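Local coordinates for protein Plm1 (Streptomyces sp. HK803, PDB 4HXY) that probably reduces the beta-keto group of the growing polyketide with NADPH, as the ketoreductase domain of the first phoslactomycin synthase module, at residues V62-A67 with A108-L113; P84-T89 with G127-P132. One frame throughout, in Å; residues are numbered along the deposited sequence.

Interaction 1. Residues V62-A67 with A108-L113; sequences VGAGAA and AGVWGL
Val110 lays its CG2 methyl over the face of the peptide carbonyl of Ala66. CG2 is 3.3 Å from Ala66 C, a close van der Waals contact. The setting is the N-terminal part of the ketoreductase, probably the truncated Rossmann-like structural subdomain known from modular polyketide synthases. Helix 105-120 here packs against the turn that leads from strand 59-63 into helix 67-77. With CG1 anti to the backbone N (chi1 177°), CG2 is turned away from the carbonyl carbon of Val110 and faces this turn. Both methyls meet Ala64: its CB is 3.8 Å from Val110 CG2 and 3.9 Å from Val110 CG1. The side chains that meet are all apolar, and on the side of the turn they are alanines. Asp69 OD2 accepts a hydrogen bond from Gly65 N and a weak one from Ala66 N. Ala66 is the N-cap of the next helix. Leu70 of that helix also touches Val110 and Leu113. Helix 333-351 covers another part of the contact, through Ala337 on Ala67 and Ala333 on Leu113. One turn beyond Gly109, Leu113 brings CD1 to 4.2 Å from Ala67 CB. The same Ala67 CB rests 3.8 Å from Gly109 O.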
loop_
_atom_site.group_PDB
_atom_site.type_symbol
_atom_site.label_atom_id
_atom_site.label_comp_id
_atom_site.label_asym_id
_atom_site.label_seq_id
_atom_site.Cartn_x
_atom_site.Cartn_y
_atom_site.Cartn_z
ATOM N N VAL A 62 -5.549 -10.822 -17.086
ATOM C CA VAL A 62 -5.702 -9.385 -17.049
ATOM C C VAL A 62 -4.347 -8.721 -17.004
ATOM O O VAL A 62 -3.549 -8.977 -16.114
ATOM C CB VAL A 62 -6.458 -8.926 -15.789
ATOM C CG1 VAL A 62 -6.659 -7.416 -15.814
ATOM C CG2 VAL A 62 -7.803 -9.658 -15.638
ATOM N N GLY A 63 -4.100 -7.823 -17.946
ATOM C CA GLY A 63 -2.882 -7.049 -17.954
ATOM C C GLY A 63 -3.185 -5.665 -17.423
ATOM O O GLY A 63 -3.953 -4.932 -18.058
ATOM N N ALA A 64 -2.616 -5.325 -16.267
ATOM C CA ALA A 64 -2.984 -4.114 -15.532
ATOM C C ALA A 64 -1.771 -3.264 -15.196
ATOM O O ALA A 64 -0.786 -3.752 -14.657
ATOM C CB ALA A 64 -3.684 -4.490 -14.247
ATOM N N GLY A 65 -1.847 -1.986 -15.520
ATOM C CA GLY A 65 -0.831 -1.032 -15.098
ATOM C C GLY A 65 -1.204 -0.192 -13.895
ATOM O O GLY A 65 -0.343 0.479 -13.320
ATOM N N ALA A 66 -2.492 -0.188 -13.538
ATOM C CA ALA A 66 -2.981 0.543 -12.366
ATOM C C ALA A 66 -4.211 -0.162 -11.806
ATOM O O ALA A 66 -4.841 -0.959 -12.505
ATOM C CB ALA A 66 -3.319 1.972 -12.756
ATOM N N ALA A 67 -4.558 0.169 -10.565
ATOM C CA ALA A 67 -5.670 -0.480 -9.860
ATOM C C ALA A 67 -6.971 -0.392 -10.665
ATOM O O ALA A 67 -7.744 -1.349 -10.716
ATOM C CB ALA A 67 -5.853 0.144 -8.493
ATOM N N ALA A 108 2.023 -0.989 -8.370
ATOM C CA ALA A 108 1.908 -1.525 -7.008
ATOM C C ALA A 108 0.462 -1.515 -6.490
ATOM O O ALA A 108 0.050 -2.420 -5.755
ATOM C CB ALA A 108 2.854 -0.759 -6.038
ATOM N N GLY A 109 -0.310 -0.510 -6.884
ATOM C CA GLY A 109 -1.724 -0.426 -6.518
ATOM C C GLY A 109 -2.561 -1.599 -7.005
ATOM O O GLY A 109 -3.535 -1.993 -6.367
ATOM N N VAL A 110 -2.175 -2.154 -8.146
ATOM C CA VAL A 110 -2.820 -3.348 -8.692
ATOM C C VAL A 110 -2.765 -4.482 -7.668
ATOM O O VAL A 110 -3.743 -5.212 -7.468
ATOM C CB VAL A 110 -2.138 -3.817 -9.973
ATOM C CG1 VAL A 110 -2.776 -5.087 -10.453
ATOM C CG2 VAL A 110 -2.267 -2.754 -11.123
ATOM N N TRP A 111 -1.600 -4.646 -7.037
ATOM C CA TRP A 111 -1.404 -5.705 -6.038
ATOM C C TRP A 111 -2.225 -5.445 -4.770
ATOM O O TRP A 111 -2.787 -6.374 -4.173
ATOM C CB TRP A 111 0.091 -5.868 -5.717
ATOM C CG TRP A 111 0.772 -6.649 -6.764
ATOM C CD1 TRP A 111 0.877 -6.331 -8.090
ATOM C CD2 TRP A 111 1.406 -7.917 -6.609
ATOM N NE1 TRP A 111 1.542 -7.306 -8.758
ATOM C CE2 TRP A 111 1.898 -8.290 -7.873
ATOM C CE3 TRP A 111 1.660 -8.754 -5.512
ATOM C CZ2 TRP A 111 2.587 -9.467 -8.082
ATOM C CZ3 TRP A 111 2.334 -9.936 -5.746
ATOM C CH2 TRP A 111 2.827 -10.254 -7.000
ATOM N N GLY A 112 -2.324 -4.188 -4.358
ATOM C CA GLY A 112 -3.149 -3.855 -3.196
ATOM C C GLY A 112 -4.587 -4.262 -3.430
ATOM O O GLY A 112 -5.204 -4.898 -2.587
ATOM N N LEU A 113 -5.119 -3.905 -4.597
ATOM C CA LEU A 113 -6.482 -4.243 -4.944
ATOM C C LEU A 113 -6.677 -5.739 -5.176
ATOM O O LEU A 113 -7.670 -6.317 -4.740
ATOM C CB LEU A 113 -6.920 -3.449 -6.181
ATOM C CG LEU A 113 -8.410 -3.562 -6.460
ATOM C CD1 LEU A 113 -8.951 -2.167 -6.874
ATOM C CD2 LEU A 113 -8.677 -4.618 -7.501
#

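Interaction 2. Residues P84-T89 with G127-P132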
loop_
_atom_site.group_PDB
_atom_site.type_symbol
_atom_site.label_atom_id
_atom_site.label_comp_id
_atom_site.label_asym_id
_atom_site.label_seq_id
_atom_site.Cartn_x
_atom_site.Cartn_y
_atom_site.Cartn_z
ATOM N N PRO A 84 -10.289 -19.326 -13.388
ATOM C CA PRO A 84 -9.495 -18.437 -12.537
ATOM C C PRO A 84 -9.057 -17.142 -13.236
ATOM O O PRO A 84 -8.677 -17.166 -14.406
ATOM C CB PRO A 84 -8.262 -19.282 -12.201
ATOM C CG PRO A 84 -8.639 -20.700 -12.488
ATOM C CD PRO A 84 -9.654 -20.644 -13.572
ATOM N N VAL A 85 -9.111 -16.044 -12.492
ATOM C CA VAL A 85 -8.726 -14.732 -12.967
ATOM C C VAL A 85 -7.323 -14.420 -12.481
ATOM O O VAL A 85 -7.076 -14.298 -11.273
ATOM C CB VAL A 85 -9.675 -13.659 -12.439
ATOM C CG1 VAL A 85 -9.243 -12.280 -12.899
ATOM C CG2 VAL A 85 -11.114 -13.967 -12.902
ATOM N N TRP A 86 -6.423 -14.279 -13.436
ATOM C CA TRP A 86 -5.027 -13.996 -13.162
ATOM C C TRP A 86 -4.717 -12.608 -13.671
ATOM O O TRP A 86 -5.206 -12.217 -14.740
ATOM C CB TRP A 86 -4.146 -15.037 -13.874
ATOM C CG TRP A 86 -4.093 -16.336 -13.168
ATOM C CD1 TRP A 86 -4.899 -17.426 -13.372
ATOM C CD2 TRP A 86 -3.186 -16.698 -12.118
ATOM N NE1 TRP A 86 -4.551 -18.432 -12.495
ATOM C CE2 TRP A 86 -3.515 -18.007 -11.713
ATOM C CE3 TRP A 86 -2.150 -16.029 -11.465
ATOM C CZ2 TRP A 86 -2.825 -18.666 -10.692
ATOM C CZ3 TRP A 86 -1.480 -16.670 -10.449
ATOM C CH2 TRP A 86 -1.806 -17.979 -10.078
ATOM N N CYS A 87 -3.904 -11.871 -12.920
ATOM C CA CYS A 87 -3.523 -10.511 -13.282
ATOM C C CYS A 87 -2.008 -10.405 -13.372
ATOM O O CYS A 87 -1.310 -10.717 -12.394
ATOM C CB CYS A 87 -4.075 -9.524 -12.258
ATOM S SG CYS A 87 -3.670 -7.802 -12.642
ATOM N N VAL A 88 -1.504 -9.971 -14.530
ATOM C CA VAL A 88 -0.057 -9.755 -14.703
ATOM C C VAL A 88 0.296 -8.264 -14.704
ATOM O O VAL A 88 -0.413 -7.440 -15.272
ATOM C CB VAL A 88 0.520 -10.411 -15.977
ATOM C CG1 VAL A 88 0.538 -11.912 -15.827
ATOM C CG2 VAL A 88 -0.260 -9.980 -17.238
ATOM N N THR A 89 1.382 -7.950 -14.020
ATOM C CA THR A 89 1.894 -6.604 -13.876
ATOM C C THR A 89 3.384 -6.635 -14.211
ATOM O O THR A 89 3.935 -7.699 -14.474
ATOM C CB THR A 89 1.752 -6.117 -12.436
ATOM O OG1 THR A 89 2.449 -7.006 -11.541
ATOM C CG2 THR A 89 0.284 -6.078 -12.046
ATOM N N GLY A 127 -4.745 -15.179 -9.141
ATOM C CA GLY A 127 -3.614 -14.577 -8.479
ATOM C C GLY A 127 -2.961 -13.445 -9.246
ATOM O O GLY A 127 -3.452 -13.007 -10.306
ATOM N N LEU A 128 -1.829 -13.013 -8.707
ATOM C CA LEU A 128 -1.010 -11.924 -9.249
ATOM C C LEU A 128 0.340 -12.477 -9.668
ATOM O O LEU A 128 0.940 -13.266 -8.931
ATOM C CB LEU A 128 -0.799 -10.846 -8.177
ATOM C CG LEU A 128 -2.047 -10.051 -7.808
ATOM C CD1 LEU A 128 -2.074 -9.572 -6.327
ATOM C CD2 LEU A 128 -2.161 -8.868 -8.772
ATOM N N VAL A 129 0.806 -12.076 -10.855
ATOM C CA VAL A 129 2.156 -12.390 -11.307
ATOM C C VAL A 129 2.845 -11.152 -11.847
ATOM O O VAL A 129 2.362 -10.539 -12.791
ATOM C CB VAL A 129 2.189 -13.476 -12.377
ATOM C CG1 VAL A 129 3.654 -13.923 -12.605
ATOM C CG2 VAL A 129 1.310 -14.677 -11.982
ATOM N N ASP A 130 3.985 -10.806 -11.254
ATOM C CA ASP A 130 4.766 -9.657 -11.697
ATOM C C ASP A 130 5.889 -10.146 -12.633
ATOM O O ASP A 130 6.694 -10.998 -12.259
ATOM C CB ASP A 130 5.330 -8.868 -10.528
ATOM C CG ASP A 130 5.963 -7.562 -10.978
ATOM O OD1 ASP A 130 5.215 -6.604 -11.337
ATOM O OD2 ASP A 130 7.205 -7.503 -10.968
ATOM N N LEU A 131 5.916 -9.624 -13.848
ATOM C CA LEU A 131 6.847 -10.080 -14.867
ATOM C C LEU A 131 7.845 -8.969 -15.170
ATOM O O LEU A 131 7.581 -7.805 -14.922
ATOM C CB LEU A 131 6.093 -10.406 -16.163
ATOM C CG LEU A 131 4.971 -11.437 -16.060
ATOM C CD1 LEU A 131 4.316 -11.590 -17.407
ATOM C CD2 LEU A 131 5.477 -12.770 -15.553
ATOM N N PRO A 132 9.006 -9.339 -15.707
ATOM C CA PRO A 132 9.884 -8.301 -16.227
ATOM C C PRO A 132 9.203 -7.531 -17.338
ATOM O O PRO A 132 8.275 -8.037 -17.969
ATOM C CB PRO A 132 11.049 -9.094 -16.821
ATOM C CG PRO A 132 10.971 -10.440 -16.228
ATOM C CD PRO A 132 9.525 -10.686 -15.964
#
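Trp86 lies across the backbone of Gly127. Gly127 CA sits over the face of the six-membered ring, 4.0 Å from its centroid, in a CH-pi contact. Trp86 CG is anti to its own carbonyl carbon (chi1 -78°), which swings the indole over the neighbouring strand. A CB on Gly127 would clash with Trp86 CZ3. The ring also reaches Val129: Trp86 CE3 is 3.8 Å from Val129 CG2. An alanine in place of Trp86 would probably open a gap over Gly127 and leave Val129 CG2 without its aromatic partner. Five backbone hydrogen bonds join the parallel strands; Cys87 N to Gly127 O is 2.9 Å, and Leu131 N to Thr89 O is 2.8 Å. These are the two strands of a beta-alpha-beta crossover, linked through helix 105-120, in what is probably the Rossmann-like sheet of the structural subdomain. On the face of Cys87 and Leu128, Thr89 OG1 donates to Asp130 OD1 at 2.8 Å, using the anti lone pair of that oxygen. The two side chains cross at about a right angle. Further out, Trp111 NE1 is hydrogen-bonded to Thr89 OG1, and Ala92 N to Asp130 OD1. Arg164 forms a salt bridge with Asp130 OD2. Across the sheet, Thr146 and Leu147 of helix 137-148 touch Trp86.

In the fold
The centres of interactions 1 and 2 are about 9 Å apart. Strands 59-63 and 85-90 are neighbours in the sheet, and Val62 ties them together. Val62 N is 2.8 Å from Trp86 O, and Val62 O is 2.8 Å from Val88 N; both are probable hydrogen bonds. Helix 105-120 supplies one side of interaction 1 and connects the two strands of interaction 2. Its Val110 CG1 packs 3.6 Å from Cys87 SG and 3.6 Å from Thr89 CG2. Neither contact supplies a residue to the NADPH pocket, whose residues fall between 194 and 370. Interaction 1 reaches that later part of the chain through helix 333-351.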